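Local coordinates for HhaI Restriction Endonuclease (Haemophilus parahaemolyticus, PDB 6UKF), which probably cuts double-stranded DNA at its cognate recognition sequence as a restriction endonuclease, and is bound here to that DNA with calcium, at residues C10-A23 with I35-A47. Residues are numbered along the deposited sequence; the frame is centred on the assembly and turned at random.
Sequences CVTYLNKTYGNKFA and ILFTGNNPFYIEA. With EDO (1,2-ethanediol), chain O; EDO (1,2-ethanediol), chain I; nucleotides of chain B.
Ala23 and Leu36 exchange backbone hydrogen bonds in both directions, an antiparallel pair; since strands 22-23 and 35-37 follow one another in the chain, they form a beta hairpin at the edge of a mixed sheet. Ala23 N lies 2.8 Å from Leu36 O with an N-H...O angle of 170°, and Leu36 N returns a bond to Ala23 O; Phe22 and Phe37 form the adjoining non-hydrogen-bonded pair. Lys21 O extends the pairing by accepting from Thr38 N at 2.9 Å.

The apolar evidence lies on the face carrying Phe22 and Phe37, which helix 3-18 covers. The two rings meet obliquely, centroids 5.4 Å apart and planes at 38°, with Phe22 CE1 touching Phe37 CD1. Lys21 CB rests against Phe37 CE1 at 3.7 Å. Ile45, from the next strand, sets its CD1 3.8 Å from Phe22 CD1 and meets Leu14 CD1 tip to tip. Leu14 CB also lies over one face of the Phe22 ring, and Phe252 of helix 242-255 touches both Leu14 and Phe22. One turn earlier in the helix, Cys10 SG packs on Ala47 CB.

Polar side chains tie the helix to the hairpin and join Lys21 to Thr38 at the end away from the connecting loop. The Asn15 amide grips Phe22 twice: OD1 accepts from Phe22 N on an in-plane lone pair, while ND2 donates to Phe22 O at 3.1 Å. The Lys21 chain, bent at chi2 and chi3, turns the ammonium back toward Thr38, where one water joins Lys21 NZ, at 2.9 Å, to Thr38 OG1.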
# COMPACT_ATOMS: atom_id res chain seq x y z
N CYS A 10 1.10 8.12 -14.93
CA CYS A 10 -0.18 8.77 -14.67
C CYS A 10 -0.01 10.27 -14.43
O CYS A 10 -0.79 11.08 -14.95
CB CYS A 10 -0.85 8.12 -13.45
SG CYS A 10 -1.49 6.46 -13.74
N VAL A 11 0.98 10.65 -13.63
CA VAL A 11 1.18 12.07 -13.33
C VAL A 11 1.55 12.83 -14.59
O VAL A 11 1.07 13.94 -14.83
CB VAL A 11 2.25 12.24 -12.23
CG1 VAL A 11 2.57 13.72 -12.00
CG2 VAL A 11 1.80 11.60 -10.93
N THR A 12 2.42 12.25 -15.41
CA THR A 12 2.81 12.89 -16.66
C THR A 12 1.60 13.11 -17.56
O THR A 12 1.45 14.18 -18.17
CB THR A 12 3.86 12.03 -17.37
OG1 THR A 12 5.01 11.90 -16.53
CG2 THR A 12 4.26 12.66 -18.70
N TYR A 13 0.72 12.12 -17.65
CA TYR A 13 -0.48 12.26 -18.45
C TYR A 13 -1.36 13.39 -17.93
O TYR A 13 -1.86 14.21 -18.70
CB TYR A 13 -1.27 10.95 -18.46
CG TYR A 13 -2.64 11.08 -19.07
CD1 TYR A 13 -2.80 11.12 -20.45
CD2 TYR A 13 -3.77 11.18 -18.28
CE1 TYR A 13 -4.05 11.26 -21.02
CE2 TYR A 13 -5.03 11.32 -18.84
CZ TYR A 13 -5.16 11.35 -20.21
OH TYR A 13 -6.41 11.48 -20.78
N LEU A 14 -1.57 13.43 -16.61
CA LEU A 14 -2.43 14.46 -16.04
C LEU A 14 -1.89 15.85 -16.34
O LEU A 14 -2.64 16.75 -16.75
CB LEU A 14 -2.57 14.25 -14.53
CG LEU A 14 -3.44 13.06 -14.13
CD1 LEU A 14 -3.24 12.74 -12.66
CD2 LEU A 14 -4.90 13.34 -14.44
N ASN A 15 -0.59 16.06 -16.14
CA ASN A 15 -0.02 17.38 -16.33
C ASN A 15 -0.06 17.80 -17.80
O ASN A 15 -0.33 18.97 -18.10
CB ASN A 15 1.41 17.41 -15.78
CG ASN A 15 1.43 17.56 -14.27
OD1 ASN A 15 0.71 18.38 -13.70
ND2 ASN A 15 2.26 16.76 -13.61
N LYS A 16 0.20 16.88 -18.72
CA LYS A 16 0.19 17.26 -20.13
C LYS A 16 -1.23 17.45 -20.66
O LYS A 16 -1.44 18.22 -21.60
CB LYS A 16 0.93 16.22 -20.98
CG LYS A 16 0.11 14.98 -21.29
N THR A 17 -2.21 16.76 -20.08
CA THR A 17 -3.58 16.83 -20.57
C THR A 17 -4.36 17.99 -19.96
O THR A 17 -5.13 18.65 -20.65
CB THR A 17 -4.31 15.52 -20.25
OG1 THR A 17 -3.61 14.42 -20.83
CG2 THR A 17 -5.74 15.55 -20.78
N TYR A 18 -4.16 18.24 -18.66
CA TYR A 18 -4.99 19.18 -17.93
C TYR A 18 -4.21 20.35 -17.35
O TYR A 18 -4.81 21.20 -16.67
CB TYR A 18 -5.74 18.45 -16.81
CG TYR A 18 -6.78 17.51 -17.35
CD1 TYR A 18 -7.88 18.00 -18.04
CD2 TYR A 18 -6.66 16.14 -17.19
CE1 TYR A 18 -8.84 17.15 -18.55
CE2 TYR A 18 -7.62 15.28 -17.70
CZ TYR A 18 -8.71 15.80 -18.38
OH TYR A 18 -9.67 14.96 -18.89
N GLY A 19 -2.92 20.44 -17.63
CA GLY A 19 -2.11 21.52 -17.11
C GLY A 19 -1.28 21.09 -15.92
O GLY A 19 -1.56 20.10 -15.24
N ASN A 20 -0.23 21.87 -15.66
CA ASN A 20 0.79 21.51 -14.67
C ASN A 20 0.29 21.85 -13.27
O ASN A 20 0.72 22.81 -12.62
CB ASN A 20 2.10 22.21 -15.01
CG ASN A 20 2.68 21.74 -16.33
OD1 ASN A 20 2.89 22.53 -17.25
ND2 ASN A 20 2.94 20.44 -16.43
N LYS A 21 -0.65 21.02 -12.80
CA LYS A 21 -1.31 21.22 -11.51
C LYS A 21 -1.27 19.97 -10.65
O LYS A 21 -1.93 19.94 -9.60
CB LYS A 21 -2.76 21.66 -11.71
CG LYS A 21 -2.94 22.89 -12.58
CD LYS A 21 -2.39 24.13 -11.90
CE LYS A 21 -3.25 24.55 -10.73
NZ LYS A 21 -2.75 25.78 -10.06
N PHE A 22 -0.54 18.94 -11.04
CA PHE A 22 -0.59 17.64 -10.38
C PHE A 22 0.79 17.32 -9.82
O PHE A 22 1.72 17.03 -10.57
CB PHE A 22 -1.11 16.58 -11.34
CG PHE A 22 -2.44 16.94 -11.92
CD1 PHE A 22 -3.61 16.60 -11.26
CD2 PHE A 22 -2.53 17.67 -13.09
CE1 PHE A 22 -4.84 16.95 -11.77
CE2 PHE A 22 -3.76 18.03 -13.61
CZ PHE A 22 -4.92 17.67 -12.95
N ALA A 23 0.90 17.38 -8.49
CA ALA A 23 2.17 17.24 -7.80
C ALA A 23 2.35 15.82 -7.28
O ALA A 23 1.43 15.23 -6.70
CB ALA A 23 2.24 18.22 -6.63
N ILE A 35 -0.59 11.68 -5.45
CA ILE A 35 -0.77 12.75 -6.45
C ILE A 35 -1.76 13.77 -5.90
O ILE A 35 -2.89 13.41 -5.54
CB ILE A 35 -1.25 12.18 -7.80
CG1 ILE A 35 -0.43 10.95 -8.21
CG2 ILE A 35 -1.23 13.25 -8.88
CD1 ILE A 35 -0.54 10.61 -9.68
N LEU A 36 -1.34 15.04 -5.84
CA LEU A 36 -2.14 16.16 -5.34
C LEU A 36 -2.47 17.10 -6.49
O LEU A 36 -1.56 17.58 -7.18
CB LEU A 36 -1.38 16.91 -4.26
CG LEU A 36 -2.07 18.17 -3.74
CD1 LEU A 36 -3.38 17.83 -3.05
CD2 LEU A 36 -1.14 18.91 -2.80
N PHE A 37 -3.75 17.37 -6.68
CA PHE A 37 -4.18 18.47 -7.54
C PHE A 37 -4.10 19.76 -6.74
O PHE A 37 -4.75 19.88 -5.69
CB PHE A 37 -5.60 18.24 -8.04
CG PHE A 37 -6.18 19.44 -8.71
CD1 PHE A 37 -5.63 19.91 -9.89
CD2 PHE A 37 -7.25 20.12 -8.16
CE1 PHE A 37 -6.15 21.03 -10.51
CE2 PHE A 37 -7.77 21.24 -8.77
CZ PHE A 37 -7.22 21.70 -9.95
N THR A 38 -3.31 20.72 -7.22
CA THR A 38 -2.92 21.90 -6.46
C THR A 38 -3.69 23.16 -6.88
O THR A 38 -3.12 24.25 -6.90
CB THR A 38 -1.42 22.14 -6.59
OG1 THR A 38 -1.09 22.36 -7.96
CG2 THR A 38 -0.64 20.95 -6.07
N GLY A 39 -4.97 23.03 -7.20
CA GLY A 39 -5.79 24.16 -7.58
C GLY A 39 -6.63 24.70 -6.44
O GLY A 39 -6.37 24.45 -5.26
N ASN A 40 -7.68 25.45 -6.80
CA ASN A 40 -8.54 26.07 -5.81
C ASN A 40 -9.48 25.07 -5.15
O ASN A 40 -10.04 25.36 -4.09
CB ASN A 40 -9.38 27.18 -6.44
CG ASN A 40 -8.58 28.45 -6.69
OD1 ASN A 40 -7.55 28.67 -6.05
ND2 ASN A 40 -9.06 29.29 -7.60
N ASN A 41 -9.68 23.91 -5.77
CA ASN A 41 -10.45 22.80 -5.22
C ASN A 41 -9.49 21.62 -5.09
O ASN A 41 -9.54 20.67 -5.87
CB ASN A 41 -11.61 22.45 -6.14
CG ASN A 41 -12.42 21.26 -5.64
OD1 ASN A 41 -12.60 21.08 -4.44
ND2 ASN A 41 -12.90 20.45 -6.57
N PRO A 42 -8.58 21.67 -4.11
CA PRO A 42 -7.53 20.65 -4.05
C PRO A 42 -8.07 19.31 -3.60
O PRO A 42 -9.02 19.22 -2.83
CB PRO A 42 -6.56 21.22 -3.00
CG PRO A 42 -7.43 22.03 -2.12
CD PRO A 42 -8.46 22.65 -3.02
N PHE A 43 -7.44 18.25 -4.11
CA PHE A 43 -7.78 16.90 -3.69
C PHE A 43 -6.67 15.98 -4.15
O PHE A 43 -5.87 16.32 -5.03
CB PHE A 43 -9.12 16.43 -4.27
CG PHE A 43 -9.21 16.52 -5.77
CD1 PHE A 43 -9.76 17.64 -6.37
CD2 PHE A 43 -8.74 15.50 -6.57
CE1 PHE A 43 -9.84 17.74 -7.74
CE2 PHE A 43 -8.82 15.60 -7.95
CZ PHE A 43 -9.37 16.72 -8.54
N TYR A 44 -6.62 14.81 -3.52
CA TYR A 44 -5.66 13.79 -3.91
C TYR A 44 -6.28 12.84 -4.93
O TYR A 44 -7.50 12.63 -4.96
CB TYR A 44 -5.16 13.01 -2.69
CG TYR A 44 -4.27 13.83 -1.78
CD1 TYR A 44 -2.90 13.90 -1.99
CD2 TYR A 44 -4.80 14.54 -0.71
CE1 TYR A 44 -2.09 14.65 -1.16
CE2 TYR A 44 -4.00 15.29 0.12
CZ TYR A 44 -2.64 15.34 -0.11
OH TYR A 44 -1.84 16.09 0.72
N ILE A 45 -5.42 12.29 -5.78
CA ILE A 45 -5.78 11.32 -6.80
C ILE A 45 -4.96 10.07 -6.53
O ILE A 45 -3.73 10.15 -6.38
CB ILE A 45 -5.49 11.86 -8.21
CG1 ILE A 45 -6.28 13.15 -8.47
CG2 ILE A 45 -5.82 10.82 -9.28
CD1 ILE A 45 -5.74 13.97 -9.62
N GLU A 46 -5.62 8.93 -6.46
CA GLU A 46 -4.96 7.66 -6.23
C GLU A 46 -4.73 6.96 -7.56
O GLU A 46 -5.69 6.69 -8.29
CB GLU A 46 -5.79 6.76 -5.31
CG GLU A 46 -5.24 6.66 -3.89
CD GLU A 46 -3.81 6.14 -3.86
OE1 GLU A 46 -3.53 5.15 -4.56
OE2 GLU A 46 -2.97 6.74 -3.16
N ALA A 47 -3.47 6.67 -7.88
CA ALA A 47 -3.14 5.88 -9.05
C ALA A 47 -3.14 4.41 -8.63
O ALA A 47 -2.57 4.05 -7.60
CB ALA A 47 -1.78 6.28 -9.61
C1 EDO O . -3.77 6.40 -0.26
O1 EDO O . -2.35 6.57 -0.36
C2 EDO O . -4.31 7.19 0.93
O2 EDO O . -3.66 6.76 2.12
C1 EDO I . -7.12 18.48 0.27
O1 EDO I . -8.49 18.14 0.01
C2 EDO I . -6.98 19.03 1.69
O2 EDO I . -7.26 18.00 2.64
P DC B 9 -0.81 3.20 -2.41
OP1 DC B 9 -0.95 4.32 -3.37
OP2 DC B 9 -2.01 2.54 -1.84
O5' DC B 9 0.07 2.06 -3.07
C5' DC B 9 1.15 2.42 -3.90
C4' DC B 9 2.01 1.23 -4.23
O4' DC B 9 2.60 0.68 -3.02
C3' DC B 9 1.27 0.04 -4.84
O3' DC B 9 0.94 0.25 -6.19
C2' DC B 9 2.31 -1.06 -4.62
C1' DC B 9 2.85 -0.70 -3.22
N1 DC B 9 2.20 -1.50 -2.15
C2 DC B 9 2.75 -2.72 -1.80
O2 DC B 9 3.79 -3.09 -2.36
N3 DC B 9 2.15 -3.47 -0.84
C4 DC B 9 1.03 -3.03 -0.26
N4 DC B 9 0.47 -3.81 0.68
C5 DC B 9 0.43 -1.78 -0.63
C6 DC B 9 1.04 -1.06 -1.57
O HOH W 1 -0.44 25.02 -8.49